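Local coordinates for transthyretin-like protein (PDB 3QVA), which probably catalyses the hydrolysis of 5-hydroxyisourate to 2-oxo-4-hydroxy-4-carboxy-5-ureidoimidazoline in purine metabolism, working as a homotetramer of the transthyretin family, at residues T66-A71 with F82-I87; L17-G22 with L104-G109. One frame throughout, in Å; residues are numbered along the deposited sequence. Where two conformers were deposited one is given.

Contact 1 (T66-A71 with F82-I87); sequences TAETGA and FTRAQI
Glu-68 OE1 accepts from Arg-84 NH1 at 2.9 Å through its syn lone pair, takes a weak second bond from Arg-84 NE and accepts a hydrogen bond from a water. The other oxygen, Glu-68 OE2, holds Arg-84 NE at 3.1 Å in a nearly straight bond (171°) lying in the guanidinium plane. The arginine thus presents its side, NE and NH1, with one nitrogen to each carboxylate oxygen, but the two flat groups are twisted 44° apart. Arg-84 has two conformers and this grip belongs to the one described, so the ion pair is probably not permanent. A bend at chi2 (-68°) brings the carboxylate back to the arginine, although the CB of Glu-68 starts out away from the partner strand.

Next to this salt bridge the backbones pair antiparallel. Ala-67 N donates to Ala-85 O at 2.8 Å and Ala-85 N returns a bond to Ala-67 O at 2.9 Å, the marks of a hydrogen-bonded pair. Their methyl groups share the face covered by Phe-103, where Thr-69 CG2 also meets Ala-85 CB at 4.0 Å. On the other face, Thr-66 CG2 lies 4.0 Å from Arg-84 CD.

Pairing then gives way to helix 69-75, with Glu-68 at its N-cap position. The same water that serves Glu-68 OE1 accepts from Ala-71 N and donates to Thr-83 O, while a second water joins Thr-69 OG1 to Phe-82 O. The waters, and the ion pair in this conformer, therefore carry the polar linkage past the last regular strand pair, tying the helix start to the strand that continues the sheet into a second subunit.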
loop_
_atom_site.group_PDB
_atom_site.type_symbol
_atom_site.label_atom_id
_atom_site.label_comp_id
_atom_site.label_asym_id
_atom_site.label_seq_id
_atom_site.Cartn_x
_atom_site.Cartn_y
_atom_site.Cartn_z
ATOM N N THR A 66 1.734 -18.003 -1.068
ATOM C CA THR A 66 3.053 -17.479 -1.390
ATOM C C THR A 66 3.199 -17.202 -2.877
ATOM O O THR A 66 3.129 -18.124 -3.695
ATOM C CB THR A 66 4.164 -18.449 -0.939
ATOM O OG1 THR A 66 4.013 -18.722 0.462
ATOM C CG2 THR A 66 5.550 -17.848 -1.201
ATOM N N ALA A 67 3.420 -15.934 -3.214
ATOM C CA ALA A 67 3.629 -15.534 -4.604
ATOM C C ALA A 67 5.118 -15.418 -4.874
ATOM O O ALA A 67 5.844 -14.766 -4.127
ATOM C CB ALA A 67 2.917 -14.213 -4.904
ATOM N N GLU A 68 5.579 -16.068 -5.938
ATOM C CA GLU A 68 6.996 -16.077 -6.248
ATOM C C GLU A 68 7.355 -14.825 -7.044
ATOM O O GLU A 68 7.651 -14.875 -8.238
ATOM C CB GLU A 68 7.365 -17.368 -6.987
ATOM C CG GLU A 68 7.184 -18.610 -6.111
ATOM C CD GLU A 68 8.185 -18.667 -4.971
ATOM O OE1 GLU A 68 9.346 -18.276 -5.191
ATOM O OE2 GLU A 68 7.814 -19.104 -3.856
ATOM N N THR A 69 7.322 -13.692 -6.358
ATOM C CA THR A 69 7.461 -12.395 -7.003
ATOM C C THR A 69 8.894 -12.101 -7.448
ATOM O O THR A 69 9.115 -11.545 -8.535
ATOM C CB THR A 69 6.956 -11.271 -6.085
ATOM O OG1 THR A 69 7.645 -11.339 -4.832
ATOM C CG2 THR A 69 5.455 -11.431 -5.837
ATOM N N GLY A 70 9.866 -12.493 -6.623
ATOM C CA GLY A 70 11.277 -12.244 -6.923
ATOM C C GLY A 70 11.702 -12.945 -8.199
ATOM O O GLY A 70 12.378 -12.350 -9.049
ATOM N N ALA A 71 11.276 -14.200 -8.343
ATOM C CA ALA A 71 11.564 -15.004 -9.538
ATOM C C ALA A 71 10.920 -14.401 -10.782
ATOM O O ALA A 71 11.527 -14.393 -11.860
ATOM C CB ALA A 71 11.102 -16.443 -9.339
ATOM N N PHE A 82 13.125 -8.065 -2.432
ATOM C CA PHE A 82 12.109 -8.997 -1.940
ATOM C C PHE A 82 12.137 -10.277 -2.752
ATOM O O PHE A 82 11.981 -10.250 -3.975
ATOM C CB PHE A 82 10.720 -8.355 -1.952
ATOM C CG PHE A 82 10.644 -7.103 -1.136
ATOM C CD1 PHE A 82 10.661 -5.858 -1.750
ATOM C CD2 PHE A 82 10.597 -7.166 0.255
ATOM C CE1 PHE A 82 10.618 -4.698 -1.002
ATOM C CE2 PHE A 82 10.552 -5.992 1.021
ATOM C CZ PHE A 82 10.554 -4.761 0.389
ATOM N N THR A 83 12.357 -11.398 -2.071
ATOM C CA THR A 83 12.537 -12.681 -2.761
ATOM C C THR A 83 11.219 -13.374 -3.126
ATOM O O THR A 83 11.152 -14.105 -4.113
ATOM C CB THR A 83 13.405 -13.647 -1.940
ATOM O OG1 THR A 83 12.802 -13.857 -0.660
ATOM C CG2 THR A 83 14.798 -13.073 -1.747
ATOM N N ARG A 84 10.193 -13.154 -2.305
ATOM C CA ARG A 84 8.853 -13.683 -2.542
ATOM C C ARG A 84 7.896 -12.907 -1.653
ATOM O O ARG A 84 8.334 -12.087 -0.841
ATOM C CB ARG A 84 8.772 -15.195 -2.259
ATOM C CG ARG A 84 9.404 -15.656 -0.952
ATOM C CD ARG A 84 9.461 -17.179 -0.878
ATOM N NE ARG A 84 10.013 -17.752 -2.103
ATOM C CZ ARG A 84 11.305 -17.745 -2.418
ATOM N NH1 ARG A 84 11.713 -18.282 -3.561
ATOM N NH2 ARG A 84 12.189 -17.195 -1.594
ATOM N N ALA A 85 6.603 -13.153 -1.823
ATOM C CA ALA A 85 5.581 -12.480 -1.049
ATOM C C ALA A 85 4.696 -13.535 -0.405
ATOM O O ALA A 85 3.942 -14.224 -1.089
ATOM C CB ALA A 85 4.765 -11.545 -1.949
ATOM N N GLN A 86 4.822 -13.668 0.911
ATOM C CA GLN A 86 4.059 -14.647 1.665
ATOM C C GLN A 86 2.974 -13.954 2.486
ATOM O O GLN A 86 3.264 -13.015 3.240
ATOM C CB GLN A 86 4.989 -15.457 2.576
ATOM C CG GLN A 86 4.262 -16.483 3.423
ATOM C CD GLN A 86 5.188 -17.259 4.351
ATOM O OE1 GLN A 86 5.056 -17.183 5.576
ATOM N NE2 GLN A 86 6.127 -18.004 3.776
ATOM N N ILE A 87 1.734 -14.421 2.327
ATOM C CA ILE A 87 0.615 -13.978 3.154
ATOM C C ILE A 87 0.214 -15.104 4.105
ATOM O O ILE A 87 0.032 -16.258 3.685
ATOM C CB ILE A 87 -0.615 -13.604 2.306
ATOM C CG1 ILE A 87 -0.291 -12.475 1.326
ATOM C CG2 ILE A 87 -1.784 -13.193 3.218
ATOM C CD1 ILE A 87 -1.418 -12.265 0.311
HETATM O O HOH W 1 10.237 -15.761 -6.071
HETATM O O HOH W 2 9.846 -9.350 -5.484
#

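Contact 2 (L17-G22 with L104-G109); sequences LDISTG and LIAPGG
Two parallel neighbours in the mixed sheet of the transthyretin fold, strands 12-18 and 99-106, meet here at their C-terminal ends. Ile-105 stitches them together: its N donates to Leu-17 O at 2.8 Å in a straight bond (179°), and its O accepts from Ile-19 N at 2.8 Å. Leu-17 and Leu-104 run side by side on one face, CD1 of the former 3.9 Å from CD2 of the latter. Ile-19 crosses Leu-104 at about a right angle, with CG2 against Leu-104 CB, while its CG1, set between backbone N and carbonyl carbon (chi1 73°), reaches Ala-106 CB at 4.0 Å.

Where 17-22 leaves the sheet, an Asx turn forms: Ser-20 N bonds to Asp-18 OD1 at 3.0 Å from above the carboxylate plane, and Ser-20 OG reaches that oxygen from the same face. These two grips hold the turn with Ser-20 CB 3.8 Å from Pro-107 CD. Arg-78 pairs with Asp-18 OD2 and also bonds Ser-20 OG. Trp-72 and Phe-73 of helix 69-75 pack on Asp-18, whereas Tyr-113 of the fourth subunit covers the leucines, and beyond Pro-107 the chain turns back into strand 109-113.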
loop_
_atom_site.group_PDB
_atom_site.type_symbol
_atom_site.label_atom_id
_atom_site.label_comp_id
_atom_site.label_asym_id
_atom_site.label_seq_id
_atom_site.Cartn_x
_atom_site.Cartn_y
_atom_site.Cartn_z
ATOM N N LEU A 17 -1.257 -7.475 -9.262
ATOM C CA LEU A 17 -1.017 -6.322 -10.109
ATOM C C LEU A 17 0.396 -5.809 -9.895
ATOM O O LEU A 17 0.838 -5.655 -8.758
ATOM C CB LEU A 17 -2.018 -5.223 -9.767
ATOM C CG LEU A 17 -3.458 -5.530 -10.176
ATOM C CD1 LEU A 17 -4.410 -4.872 -9.220
ATOM C CD2 LEU A 17 -3.722 -5.101 -11.622
ATOM N N ASP A 18 1.103 -5.540 -10.985
ATOM C CA ASP A 18 2.409 -4.904 -10.898
ATOM C C ASP A 18 2.189 -3.399 -10.934
ATOM O O ASP A 18 1.965 -2.813 -12.002
ATOM C CB ASP A 18 3.332 -5.356 -12.039
ATOM C CG ASP A 18 4.723 -4.717 -11.969
ATOM O OD1 ASP A 18 5.010 -3.936 -11.033
ATOM O OD2 ASP A 18 5.555 -4.999 -12.863
ATOM N N ILE A 19 2.249 -2.769 -9.762
ATOM C CA ILE A 19 1.957 -1.344 -9.679
ATOM C C ILE A 19 3.117 -0.482 -10.183
ATOM O O ILE A 19 2.961 0.720 -10.349
ATOM C CB ILE A 19 1.483 -0.907 -8.270
ATOM C CG1 ILE A 19 2.650 -0.901 -7.275
ATOM C CG2 ILE A 19 0.311 -1.794 -7.805
ATOM C CD1 ILE A 19 2.311 -0.233 -5.930
ATOM N N SER A 20 4.266 -1.103 -10.448
ATOM C CA SER A 20 5.384 -0.384 -11.052
ATOM C C SER A 20 5.063 -0.029 -12.511
ATOM O O SER A 20 5.573 0.957 -13.043
ATOM C CB SER A 20 6.688 -1.182 -10.934
ATOM O OG SER A 20 6.708 -2.275 -11.831
ATOM N N THR A 21 4.187 -0.816 -13.135
ATOM C CA THR A 21 3.780 -0.585 -14.527
ATOM C C THR A 21 2.279 -0.331 -14.695
ATOM O O THR A 21 1.833 0.125 -15.755
ATOM C CB THR A 21 4.185 -1.768 -15.435
ATOM O OG1 THR A 21 3.491 -2.950 -15.014
ATOM C CG2 THR A 21 5.691 -2.004 -15.397
ATOM N N GLY A 22 1.499 -0.628 -13.659
ATOM C CA GLY A 22 0.047 -0.506 -13.715
ATOM C C GLY A 22 -0.625 -1.561 -14.581
ATOM O O GLY A 22 -1.628 -1.284 -15.241
ATOM N N LEU A 104 -0.393 -6.524 -4.446
ATOM C CA LEU A 104 -0.004 -5.355 -5.233
ATOM C C LEU A 104 1.505 -5.278 -5.150
ATOM O O LEU A 104 2.047 -5.006 -4.084
ATOM C CB LEU A 104 -0.643 -4.077 -4.679
ATOM C CG LEU A 104 -2.154 -4.070 -4.456
ATOM C CD1 LEU A 104 -2.614 -2.677 -4.040
ATOM C CD2 LEU A 104 -2.900 -4.534 -5.694
ATOM N N ILE A 105 2.189 -5.522 -6.269
ATOM C CA ILE A 105 3.636 -5.737 -6.218
ATOM C C ILE A 105 4.445 -4.725 -7.025
ATOM O O ILE A 105 3.943 -4.123 -7.982
ATOM C CB ILE A 105 4.020 -7.194 -6.629
ATOM C CG1 ILE A 105 3.857 -7.414 -8.145
ATOM C CG2 ILE A 105 3.181 -8.197 -5.837
ATOM C CD1 ILE A 105 4.385 -8.771 -8.641
ATOM N N ALA A 106 5.696 -4.556 -6.613
ATOM C CA ALA A 106 6.672 -3.706 -7.288
ATOM C C ALA A 106 8.055 -4.156 -6.842
ATOM O O ALA A 106 8.190 -4.786 -5.783
ATOM C CB ALA A 106 6.439 -2.226 -6.925
ATOM N N PRO A 107 9.104 -3.847 -7.635
ATOM C CA PRO A 107 10.426 -4.255 -7.166
ATOM C C PRO A 107 10.783 -3.703 -5.782
ATOM O O PRO A 107 11.506 -4.359 -5.030
ATOM C CB PRO A 107 11.359 -3.715 -8.255
ATOM C CG PRO A 107 10.523 -3.823 -9.493
ATOM C CD PRO A 107 9.143 -3.390 -9.038
ATOM N N GLY A 108 10.261 -2.529 -5.433
ATOM C CA GLY A 108 10.626 -1.893 -4.173
ATOM C C GLY A 108 9.607 -1.976 -3.053
ATOM O O GLY A 108 9.740 -1.282 -2.051
ATOM N N GLY A 109 8.606 -2.831 -3.200
ATOM C CA GLY A 109 7.605 -2.981 -2.135
ATOM C C GLY A 109 6.399 -3.762 -2.580
ATOM O O GLY A 109 6.170 -3.953 -3.778
#

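The centres of contacts 1 and 2 lie about 12 Å apart, in different sheets of the same chain. Contact 1 joins neighbouring strands 62-67 and 82-90 of the antiparallel sheet, whereas contact 2 closes a much longer loop, 17-22 to 104-109, that encloses contact 1 along the sequence. Helix 69-75 starts within contact 1 and packs on contact 2. The two also touch directly: Phe-82 CE1 comes 3.5 Å from Gly-109 N, and Thr-69 CG2 meets Ile-105 CG2. Both reach the second subunit through antiparallel strand pairing, and contact 2 meets the third and fourth as well. Packing between the sheets within the chain is thus continuous with assembly of the homotetramer.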